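PDB 5O9X: phosphoacetylglucosamine mutase from Aspergillus lentulus, which probably interconverts the 6-phosphate and 1-phosphate of N-acetylglucosamine, a step toward UDP-N-acetylglucosamine, in the manner of the alpha-D-phosphohexomutase family. Local coordinates for residues R302-L312 with W444-D455; F389-K398 with L411-D419. The protein carries 1 engineered substitution. All blocks are in the same frame, centred on the assembly; numbering follows the deposited sequence.

Contact 1. Residues R302-L312 with W444-D455; sequences RLLDGDRIATL and WTPKEWLATYTD
Arg-308 puts its guanidinium among the carbonyls at the end of the 444-455 segment. NH1 and NH2 both grip Tyr-453 O, NH2 at 2.8 Å, from the same face of its carbonyl plane. NH1 also donates to Leu-450 O at 2.9 Å, from above that carbonyl's plane. NH2 forms a salt bridge with Asp-455 OD2 at the guanidinium edge; its hydrogen bond there is long and weak but nearly straight. The Tyr-453 ring lies flat on one guanidinium face in a cation-pi stack, planes 10° apart. Leu-450 CD1 lies against the opposite face, near its rim. The two faces and the edge bonds fix how the guanidinium is turned. A bend at chi2 (-83°) turns the arginine chain back along the tyrosine.

Trp-449 NE1 donates to Arg-308 O at 3.0 Å. The oxygen lies in the indole plane, but NE1 stands above the plane of the Arg-308 carbonyl. Leu-312 N comes from the other face of that carbonyl.

Arg-308 sits in the first turn of helix 306-324, which Asp-305 N-caps and which follows edge strand 301-304 of a mixed sheet. Helix 446-451 crosses helix 306-312 at 93°.

Leucine methyls cover both indole faces: Leu-304 CD2, 4.0 Å from the five-membered ring's centroid, and Leu-312 CD2 over the six-membered ring. Leu-312 CD1 touches Trp-444 CZ3 at 3.7 Å. Leu-450 CD2 packs across CG of Arg-302, whose guanidinium pairs with Asp-296.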
loop_
_atom_site.group_PDB
_atom_site.type_symbol
_atom_site.label_atom_id
_atom_site.label_comp_id
_atom_site.label_asym_id
_atom_site.label_seq_id
_atom_site.Cartn_x
_atom_site.Cartn_y
_atom_site.Cartn_z
ATOM N N ARG A 302 8.234 -17.603 12.383
ATOM C CA ARG A 302 7.407 -17.967 11.211
ATOM C C ARG A 302 6.697 -16.715 10.721
ATOM O O ARG A 302 6.104 -15.989 11.493
ATOM C CB ARG A 302 6.315 -18.995 11.558
ATOM C CG ARG A 302 6.873 -20.238 12.285
ATOM C CD ARG A 302 7.840 -21.014 11.352
ATOM N NE ARG A 302 8.314 -22.238 11.993
ATOM C CZ ARG A 302 9.100 -23.141 11.392
ATOM N NH1 ARG A 302 9.557 -22.943 10.142
ATOM N NH2 ARG A 302 9.461 -24.233 12.087
ATOM N N LEU A 303 6.751 -16.515 9.435
ATOM C CA LEU A 303 6.267 -15.285 8.836
ATOM C C LEU A 303 4.905 -15.521 8.219
ATOM O O LEU A 303 4.716 -16.517 7.532
ATOM C CB LEU A 303 7.250 -14.810 7.708
ATOM C CG LEU A 303 6.800 -13.584 6.871
ATOM C CD1 LEU A 303 6.629 -12.325 7.751
ATOM C CD2 LEU A 303 7.797 -13.444 5.675
ATOM N N LEU A 304 3.964 -14.583 8.449
ATOM C CA LEU A 304 2.653 -14.635 7.829
ATOM C C LEU A 304 2.484 -13.393 7.036
ATOM O O LEU A 304 1.930 -12.423 7.557
ATOM C CB LEU A 304 1.470 -14.835 8.803
ATOM C CG LEU A 304 1.575 -16.168 9.623
ATOM C CD1 LEU A 304 0.910 -16.030 11.033
ATOM C CD2 LEU A 304 0.969 -17.296 8.828
ATOM N N ASP A 305 2.859 -13.457 5.755
ATOM C CA ASP A 305 3.028 -12.182 4.992
ATOM C C ASP A 305 1.762 -11.770 4.225
ATOM O O ASP A 305 0.694 -12.333 4.480
ATOM C CB ASP A 305 4.252 -12.289 4.042
ATOM C CG ASP A 305 4.027 -13.312 2.860
ATOM O OD1 ASP A 305 2.892 -13.823 2.603
ATOM O OD2 ASP A 305 5.015 -13.577 2.128
ATOM N N GLY A 306 1.875 -10.817 3.272
ATOM C CA GLY A 306 0.657 -10.358 2.544
ATOM C C GLY A 306 -0.179 -11.421 1.869
ATOM O O GLY A 306 -1.434 -11.350 1.848
ATOM N N ASP A 307 0.490 -12.416 1.271
ATOM C CA ASP A 307 -0.285 -13.500 0.633
ATOM C C ASP A 307 -0.971 -14.404 1.605
ATOM O O ASP A 307 -2.016 -14.987 1.297
ATOM C CB ASP A 307 0.623 -14.280 -0.282
ATOM C CG ASP A 307 1.091 -13.397 -1.409
ATOM O OD1 ASP A 307 0.253 -12.998 -2.267
ATOM O OD2 ASP A 307 2.288 -13.020 -1.412
ATOM N N ARG A 308 -0.412 -14.535 2.798
ATOM C CA ARG A 308 -1.139 -15.227 3.885
ATOM C C ARG A 308 -2.398 -14.490 4.292
ATOM O O ARG A 308 -3.384 -15.159 4.594
ATOM C CB ARG A 308 -0.319 -15.381 5.205
ATOM C CG ARG A 308 0.853 -16.272 4.973
ATOM C CD ARG A 308 0.336 -17.727 5.098
ATOM N NE ARG A 308 1.489 -18.565 4.908
ATOM C CZ ARG A 308 1.581 -19.864 5.118
ATOM N NH1 ARG A 308 0.485 -20.570 5.454
ATOM N NH2 ARG A 308 2.768 -20.459 4.925
ATOM N N ILE A 309 -2.341 -13.158 4.318
ATOM C CA ILE A 309 -3.553 -12.354 4.603
ATOM C C ILE A 309 -4.566 -12.515 3.456
ATOM O O ILE A 309 -5.750 -12.735 3.705
ATOM C CB ILE A 309 -3.210 -10.833 4.861
ATOM C CG1 ILE A 309 -2.210 -10.762 6.067
ATOM C CG2 ILE A 309 -4.504 -10.063 5.214
ATOM C CD1 ILE A 309 -1.636 -9.373 6.346
ATOM N N ALA A 310 -4.099 -12.387 2.210
ATOM C CA ALA A 310 -5.000 -12.522 1.039
ATOM C C ALA A 310 -5.730 -13.892 1.131
ATOM O O ALA A 310 -6.965 -14.003 0.925
ATOM C CB ALA A 310 -4.169 -12.450 -0.224
ATOM N N THR A 311 -4.960 -14.934 1.363
ATOM C CA THR A 311 -5.561 -16.293 1.346
ATOM C C THR A 311 -6.494 -16.539 2.558
ATOM O O THR A 311 -7.529 -17.216 2.432
ATOM C CB THR A 311 -4.491 -17.389 1.255
ATOM O OG1 THR A 311 -3.532 -17.245 2.280
ATOM C CG2 THR A 311 -3.799 -17.265 -0.089
ATOM N N LEU A 312 -6.114 -15.986 3.695
ATOM C CA LEU A 312 -6.962 -15.980 4.890
ATOM C C LEU A 312 -8.321 -15.318 4.544
ATOM O O LEU A 312 -9.402 -15.873 4.808
ATOM C CB LEU A 312 -6.239 -15.262 6.079
ATOM C CG LEU A 312 -7.071 -15.251 7.393
ATOM C CD1 LEU A 312 -7.140 -16.670 7.989
ATOM C CD2 LEU A 312 -6.571 -14.278 8.417
ATOM N N TRP A 444 -9.100 -20.016 14.942
ATOM C CA TRP A 444 -7.701 -20.374 14.665
ATOM C C TRP A 444 -6.724 -19.567 15.477
ATOM O O TRP A 444 -7.023 -18.382 15.840
ATOM C CB TRP A 444 -7.398 -20.012 13.187
ATOM C CG TRP A 444 -7.731 -21.060 12.213
ATOM C CD1 TRP A 444 -8.427 -22.276 12.437
ATOM C CD2 TRP A 444 -7.494 -20.989 10.825
ATOM N NE1 TRP A 444 -8.514 -22.955 11.267
ATOM C CE2 TRP A 444 -8.005 -22.184 10.250
ATOM C CE3 TRP A 444 -6.845 -20.027 9.990
ATOM C CZ2 TRP A 444 -7.897 -22.469 8.881
ATOM C CZ3 TRP A 444 -6.757 -20.318 8.608
ATOM C CH2 TRP A 444 -7.263 -21.505 8.080
ATOM N N THR A 445 -5.590 -20.203 15.787
ATOM C CA THR A 445 -4.371 -19.486 16.278
ATOM C C THR A 445 -3.402 -19.313 15.118
ATOM O O THR A 445 -3.645 -19.885 14.056
ATOM C CB THR A 445 -3.609 -20.260 17.386
ATOM O OG1 THR A 445 -2.995 -21.435 16.820
ATOM C CG2 THR A 445 -4.569 -20.682 18.579
ATOM N N PRO A 446 -2.262 -18.588 15.320
ATOM C CA PRO A 446 -1.298 -18.514 14.164
ATOM C C PRO A 446 -0.786 -19.911 13.680
ATOM O O PRO A 446 -0.556 -20.121 12.489
ATOM C CB PRO A 446 -0.113 -17.681 14.731
ATOM C CG PRO A 446 -0.771 -16.768 15.796
ATOM C CD PRO A 446 -1.946 -17.574 16.375
ATOM N N LYS A 447 -0.661 -20.840 14.595
ATOM C CA LYS A 447 -0.376 -22.251 14.206
ATOM C C LYS A 447 -1.278 -22.742 13.045
ATOM O O LYS A 447 -0.740 -23.289 12.055
ATOM C CB LYS A 447 -0.552 -23.215 15.428
ATOM C CG LYS A 447 -0.311 -24.691 15.030
ATOM C CD LYS A 447 -0.511 -25.651 16.214
ATOM C CE LYS A 447 -0.009 -27.044 15.797
ATOM N NZ LYS A 447 -0.640 -28.108 16.608
ATOM N N GLU A 448 -2.633 -22.676 13.192
ATOM C CA GLU A 448 -3.531 -23.146 12.110
ATOM C C GLU A 448 -3.461 -22.349 10.848
ATOM O O GLU A 448 -3.551 -22.864 9.707
ATOM C CB GLU A 448 -5.021 -23.201 12.580
ATOM C CG GLU A 448 -5.277 -24.349 13.567
ATOM C CD GLU A 448 -4.829 -24.050 14.979
ATOM O OE1 GLU A 448 -4.818 -22.872 15.386
ATOM O OE2 GLU A 448 -4.480 -24.974 15.710
ATOM N N TRP A 449 -3.264 -21.043 10.994
ATOM C CA TRP A 449 -3.125 -20.211 9.827
ATOM C C TRP A 449 -1.814 -20.577 9.071
ATOM O O TRP A 449 -1.834 -20.714 7.855
ATOM C CB TRP A 449 -3.085 -18.710 10.311
ATOM C CG TRP A 449 -3.049 -17.665 9.193
ATOM C CD1 TRP A 449 -3.204 -17.856 7.816
ATOM C CD2 TRP A 449 -2.830 -16.268 9.384
ATOM N NE1 TRP A 449 -3.127 -16.627 7.175
ATOM C CE2 TRP A 449 -2.883 -15.641 8.109
ATOM C CE3 TRP A 449 -2.566 -15.482 10.515
ATOM C CZ2 TRP A 449 -2.658 -14.254 7.938
ATOM C CZ3 TRP A 449 -2.396 -14.105 10.341
ATOM C CH2 TRP A 449 -2.436 -13.504 9.073
ATOM N N LEU A 450 -0.709 -20.729 9.788
ATOM C CA LEU A 450 0.543 -21.167 9.157
ATOM C C LEU A 450 0.403 -22.537 8.443
ATOM O O LEU A 450 0.948 -22.716 7.331
ATOM C CB LEU A 450 1.733 -21.186 10.152
ATOM C CG LEU A 450 3.154 -21.426 9.537
ATOM C CD1 LEU A 450 3.619 -20.144 8.847
ATOM C CD2 LEU A 450 4.065 -21.809 10.671
ATOM N N ALA A 451 -0.437 -23.424 9.009
ATOM C CA ALA A 451 -0.566 -24.766 8.475
ATOM C C ALA A 451 -1.382 -24.845 7.186
ATOM O O ALA A 451 -1.291 -25.860 6.466
ATOM C CB ALA A 451 -1.111 -25.730 9.599
ATOM N N THR A 452 -2.077 -23.771 6.788
ATOM C CA THR A 452 -2.795 -23.750 5.519
ATOM C C THR A 452 -1.950 -24.222 4.318
ATOM O O THR A 452 -2.436 -24.962 3.462
ATOM C CB THR A 452 -3.422 -22.377 5.188
ATOM O OG1 THR A 452 -2.424 -21.316 5.248
ATOM C CG2 THR A 452 -4.542 -21.996 6.226
ATOM N N TYR A 453 -0.710 -23.725 4.216
ATOM C CA TYR A 453 0.224 -24.155 3.175
ATOM C C TYR A 453 1.636 -23.843 3.706
ATOM O O TYR A 453 1.796 -23.091 4.668
ATOM C CB TYR A 453 -0.078 -23.499 1.824
ATOM C CG TYR A 453 0.079 -21.952 1.818
ATOM C CD1 TYR A 453 1.361 -21.339 1.659
ATOM C CD2 TYR A 453 -1.066 -21.115 1.973
ATOM C CE1 TYR A 453 1.501 -19.910 1.645
ATOM C CE2 TYR A 453 -0.948 -19.712 1.956
ATOM C CZ TYR A 453 0.308 -19.130 1.764
ATOM O OH TYR A 453 0.326 -17.788 1.744
ATOM N N THR A 454 2.660 -24.460 3.133
ATOM C CA THR A 454 4.034 -24.169 3.553
ATOM C C THR A 454 4.738 -23.362 2.480
ATOM O O THR A 454 4.834 -23.814 1.320
ATOM C CB THR A 454 4.785 -25.467 3.886
ATOM O OG1 THR A 454 4.081 -26.165 4.945
ATOM C CG2 THR A 454 6.228 -25.183 4.404
ATOM N N ASP A 455 5.231 -22.179 2.864
ATOM C CA ASP A 455 5.971 -21.337 1.912
ATOM C C ASP A 455 7.218 -22.064 1.399
ATOM O O ASP A 455 7.907 -22.723 2.145
ATOM C CB ASP A 455 6.435 -20.036 2.657
ATOM C CG ASP A 455 5.302 -19.001 2.786
ATOM O OD1 ASP A 455 4.646 -18.736 1.768
ATOM O OD2 ASP A 455 5.070 -18.429 3.890
HETATM O O HOH W 1 5.817 -18.694 6.206
HETATM O O HOH W 2 4.229 -15.989 4.724
HETATM O O HOH W 3 2.690 -16.723 1.667
HETATM O O HOH W 4 -3.968 -18.724 4.572
#

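Contact 2. Residues F389-K398 with L411-D419; sequences FSENALKTIK and LECLQALTD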
loop_
_atom_site.group_PDB
_atom_site.type_symbol
_atom_site.label_atom_id
_atom_site.label_comp_id
_atom_site.label_asym_id
_atom_site.label_seq_id
_atom_site.Cartn_x
_atom_site.Cartn_y
_atom_site.Cartn_z
ATOM N N PHE A 389 -15.054 -4.853 -3.461
ATOM C CA PHE A 389 -16.375 -5.477 -3.753
ATOM C C PHE A 389 -16.988 -4.661 -4.863
ATOM O O PHE A 389 -17.090 -3.441 -4.739
ATOM C CB PHE A 389 -17.261 -5.410 -2.523
ATOM C CG PHE A 389 -16.761 -6.262 -1.388
ATOM C CD1 PHE A 389 -17.179 -7.605 -1.271
ATOM C CD2 PHE A 389 -15.853 -5.730 -0.461
ATOM C CE1 PHE A 389 -16.723 -8.404 -0.223
ATOM C CE2 PHE A 389 -15.355 -6.530 0.575
ATOM C CZ PHE A 389 -15.811 -7.856 0.695
ATOM N N SER A 390 -17.314 -5.325 -5.940
ATOM C CA SER A 390 -17.979 -4.641 -7.095
ATOM C C SER A 390 -19.365 -4.069 -6.751
ATOM O O SER A 390 -19.975 -4.438 -5.720
ATOM C CB SER A 390 -18.170 -5.593 -8.248
ATOM O OG SER A 390 -19.212 -6.559 -8.015
ATOM N N GLU A 391 -19.872 -3.173 -7.605
ATOM C CA GLU A 391 -21.252 -2.703 -7.440
ATOM C C GLU A 391 -22.331 -3.831 -7.272
ATOM O O GLU A 391 -23.112 -3.812 -6.309
ATOM C CB GLU A 391 -21.593 -1.663 -8.513
ATOM C CG GLU A 391 -20.951 -0.293 -8.279
ATOM C CD GLU A 391 -20.977 0.180 -6.807
ATOM O OE1 GLU A 391 -22.086 0.316 -6.235
ATOM O OE2 GLU A 391 -19.889 0.409 -6.205
ATOM N N ASN A 392 -22.290 -4.813 -8.161
ATOM C CA ASN A 392 -23.155 -5.961 -8.133
ATOM C C ASN A 392 -22.982 -6.797 -6.881
ATOM O O ASN A 392 -23.957 -7.303 -6.339
ATOM C CB ASN A 392 -22.972 -6.784 -9.399
ATOM C CG ASN A 392 -23.633 -6.110 -10.619
ATOM O OD1 ASN A 392 -24.394 -5.131 -10.482
ATOM N ND2 ASN A 392 -23.353 -6.628 -11.807
ATOM N N ALA A 393 -21.744 -6.931 -6.398
ATOM C CA ALA A 393 -21.494 -7.718 -5.172
ATOM C C ALA A 393 -22.104 -7.008 -3.972
ATOM O O ALA A 393 -22.789 -7.646 -3.066
ATOM C CB ALA A 393 -19.957 -7.968 -5.013
ATOM N N LEU A 394 -21.929 -5.692 -3.935
ATOM C CA LEU A 394 -22.438 -4.944 -2.780
ATOM C C LEU A 394 -23.957 -5.001 -2.719
ATOM O O LEU A 394 -24.527 -5.075 -1.614
ATOM C CB LEU A 394 -21.968 -3.504 -2.768
ATOM C CG LEU A 394 -20.488 -3.288 -2.503
ATOM C CD1 LEU A 394 -20.133 -1.806 -2.736
ATOM C CD2 LEU A 394 -20.137 -3.743 -1.063
ATOM N N LYS A 395 -24.581 -4.942 -3.906
ATOM C CA LYS A 395 -26.054 -5.006 -4.046
ATOM C C LYS A 395 -26.552 -6.376 -3.569
ATOM O O LYS A 395 -27.431 -6.418 -2.753
ATOM C CB LYS A 395 -26.522 -4.700 -5.500
ATOM C CG LYS A 395 -27.002 -3.269 -5.731
ATOM C CD LYS A 395 -27.688 -3.058 -7.110
ATOM C CE LYS A 395 -28.896 -3.986 -7.362
ATOM N NZ LYS A 395 -29.764 -3.634 -8.533
ATOM N N THR A 396 -25.933 -7.466 -4.036
ATOM C CA THR A 396 -26.178 -8.815 -3.537
ATOM C C THR A 396 -26.014 -8.912 -2.023
ATOM O O THR A 396 -26.894 -9.459 -1.367
ATOM C CB THR A 396 -25.260 -9.830 -4.203
ATOM O OG1 THR A 396 -25.379 -9.712 -5.618
ATOM C CG2 THR A 396 -25.627 -11.276 -3.772
ATOM N N ILE A 397 -24.902 -8.391 -1.469
ATOM C CA ILE A 397 -24.638 -8.454 -0.015
ATOM C C ILE A 397 -25.691 -7.660 0.777
ATOM O O ILE A 397 -26.104 -8.079 1.854
ATOM C CB ILE A 397 -23.192 -7.984 0.293
ATOM C CG1 ILE A 397 -22.214 -9.025 -0.319
ATOM C CG2 ILE A 397 -22.956 -7.840 1.793
ATOM C CD1 ILE A 397 -20.769 -8.563 -0.375
ATOM N N LYS A 398 -26.107 -6.521 0.229
ATOM C CA LYS A 398 -27.053 -5.642 0.901
ATOM C C LYS A 398 -28.501 -6.193 0.837
ATOM O O LYS A 398 -29.207 -6.126 1.844
ATOM C CB LYS A 398 -27.026 -4.212 0.292
ATOM C CG LYS A 398 -27.834 -3.164 1.081
ATOM C CD LYS A 398 -28.106 -1.905 0.266
ATOM C CE LYS A 398 -28.687 -0.831 1.175
ATOM N NZ LYS A 398 -28.638 0.519 0.538
ATOM N N LEU A 411 -24.648 -13.492 6.271
ATOM C CA LEU A 411 -24.864 -12.330 5.434
ATOM C C LEU A 411 -24.503 -11.033 6.176
ATOM O O LEU A 411 -23.785 -10.128 5.625
ATOM C CB LEU A 411 -26.307 -12.285 4.852
ATOM C CG LEU A 411 -26.517 -11.162 3.801
ATOM C CD1 LEU A 411 -25.884 -11.581 2.465
ATOM C CD2 LEU A 411 -28.008 -10.977 3.561
ATOM N N GLU A 412 -24.933 -10.922 7.431
ATOM C CA GLU A 412 -24.639 -9.741 8.224
ATOM C C GLU A 412 -23.127 -9.596 8.470
ATOM O O GLU A 412 -22.636 -8.493 8.512
ATOM C CB GLU A 412 -25.376 -9.769 9.594
ATOM C CG GLU A 412 -26.795 -9.145 9.464
ATOM C CD GLU A 412 -27.738 -9.429 10.651
ATOM O OE1 GLU A 412 -27.354 -9.146 11.818
ATOM O OE2 GLU A 412 -28.874 -9.938 10.419
ATOM N N CYS A 413 -22.429 -10.721 8.672
ATOM C CA CYS A 413 -20.965 -10.658 8.834
ATOM C C CYS A 413 -20.367 -10.111 7.532
ATOM O O CYS A 413 -19.554 -9.203 7.558
ATOM C CB CYS A 413 -20.437 -12.062 9.201
ATOM S SG CYS A 413 -18.701 -11.948 9.684
ATOM N N LEU A 414 -20.810 -10.586 6.372
ATOM C CA LEU A 414 -20.273 -10.045 5.115
ATOM C C LEU A 414 -20.515 -8.576 4.955
ATOM O O LEU A 414 -19.639 -7.830 4.495
ATOM C CB LEU A 414 -20.861 -10.758 3.880
ATOM C CG LEU A 414 -20.231 -12.040 3.435
ATOM C CD1 LEU A 414 -21.178 -12.681 2.434
ATOM C CD2 LEU A 414 -18.840 -11.758 2.812
ATOM N N GLN A 415 -21.712 -8.116 5.334
ATOM C CA GLN A 415 -22.049 -6.689 5.195
ATOM C C GLN A 415 -21.126 -5.853 6.056
ATOM O O GLN A 415 -20.598 -4.828 5.600
ATOM C CB GLN A 415 -23.532 -6.415 5.644
ATOM C CG GLN A 415 -24.602 -7.146 4.819
ATOM C CD GLN A 415 -26.013 -7.126 5.486
ATOM O OE1 GLN A 415 -26.150 -6.783 6.678
ATOM N NE2 GLN A 415 -27.056 -7.456 4.698
ATOM N N ALA A 416 -20.892 -6.309 7.295
ATOM C CA ALA A 416 -20.003 -5.588 8.184
ATOM C C ALA A 416 -18.526 -5.517 7.574
ATOM O O ALA A 416 -17.827 -4.476 7.668
ATOM C CB ALA A 416 -19.993 -6.260 9.561
ATOM N N LEU A 417 -18.091 -6.633 6.993
ATOM C CA LEU A 417 -16.754 -6.735 6.382
ATOM C C LEU A 417 -16.604 -5.668 5.272
ATOM O O LEU A 417 -15.565 -5.033 5.140
ATOM C CB LEU A 417 -16.607 -8.193 5.896
ATOM C CG LEU A 417 -15.328 -8.755 5.309
ATOM C CD1 LEU A 417 -15.174 -10.211 5.776
ATOM C CD2 LEU A 417 -15.602 -8.701 3.819
ATOM N N THR A 418 -17.658 -5.430 4.492
ATOM C CA THR A 418 -17.585 -4.463 3.449
ATOM C C THR A 418 -17.489 -3.067 4.056
ATOM O O THR A 418 -16.976 -2.174 3.394
ATOM C CB THR A 418 -18.805 -4.483 2.446
ATOM O OG1 THR A 418 -20.010 -4.118 3.135
ATOM C CG2 THR A 418 -18.992 -5.869 1.731
ATOM N N ASP A 419 -17.982 -2.843 5.280
ATOM C CA ASP A 419 -17.724 -1.502 5.891
ATOM C C ASP A 419 -16.388 -1.390 6.619
ATOM O O ASP A 419 -15.886 -0.288 6.887
ATOM C CB ASP A 419 -18.824 -1.126 6.885
ATOM C CG ASP A 419 -20.099 -0.779 6.182
ATOM O OD1 ASP A 419 -20.061 -0.093 5.120
ATOM O OD2 ASP A 419 -21.106 -1.274 6.659
#
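Leu-411 sets its branched end against the C-terminal part of helix 391-398, with CD1 3.6 Å from Ile-397 O. The two segments form a helix-loop-helix pair. Their axes run roughly antiparallel, at 137°, and come within 9.7 Å. The pair lies in the region assigned to domain III of the mutase. Helix 306-324 packs behind the second helix, where Leu-414 and Leu-417 touch Leu-320 and Ile-317.

Leu-414 contributes CB, 4.2 Å from Ile-397 CG2. The next residue, Gln-415, makes the polar link. Its NE2 donates to Ile-397 O at 3.1 Å in a nearly straight bond. The acceptor lies in the plane of the amide, so one N-H is well aimed. Ile-397 and Gln-415 lie side by side, pointing opposite ways, and Ile-397 CG2 rests on Gln-415 CG. The glutamine chain is extended beyond CG (chi2 166°), which carries the amide out to the carbonyl. The bond therefore ties a side chain of one helix to the backbone of the other.

Leu-417 comes to the edge of the Phe-389 ring, where CD2 lies near the ring plane beside CZ. This residue of helix 405-420 also touches Leu-434 of helix 428-442.

The two branches of Thr-418 do different work. Its first torsion turns OG1 back to its own helix, where it donates to Gln-415 O at 2.6 Å, and leaves CG2 facing the first segment. Leu-394 CD2 passes alongside CG2 at 3.7 Å, and Ile-397 CD1 meets it tip to tip. Phe-389 presents a ring face: Thr-418 CG2 sits over its centre, 3.6 Å from the centroid and only 2° off the ring normal.

From the N terminus, the chain builds the sheet of strands 32-35 to 155-161, then a second sheet, whose edge strand 301-304 opens contact 1. Helix 306-324 leads to the third sheet, which ends in strand 385-389, where contact 2 opens. It closes after a 12-residue link. After helix 428-442 comes 444-455, where contact 1 closes a loop of 131 residues, with contact 2 nested inside. Their centres are 25 Å apart. Helix 306-324 begins in contact 1 and, farther along, packs against the second helix of contact 2; helix 428-442 touches both. Contact 1 ties the second sheet's edge to the segment before strand 458-463; contact 2 joins the end of edge strand 385-389 and helix 391-399 to helix 405-420.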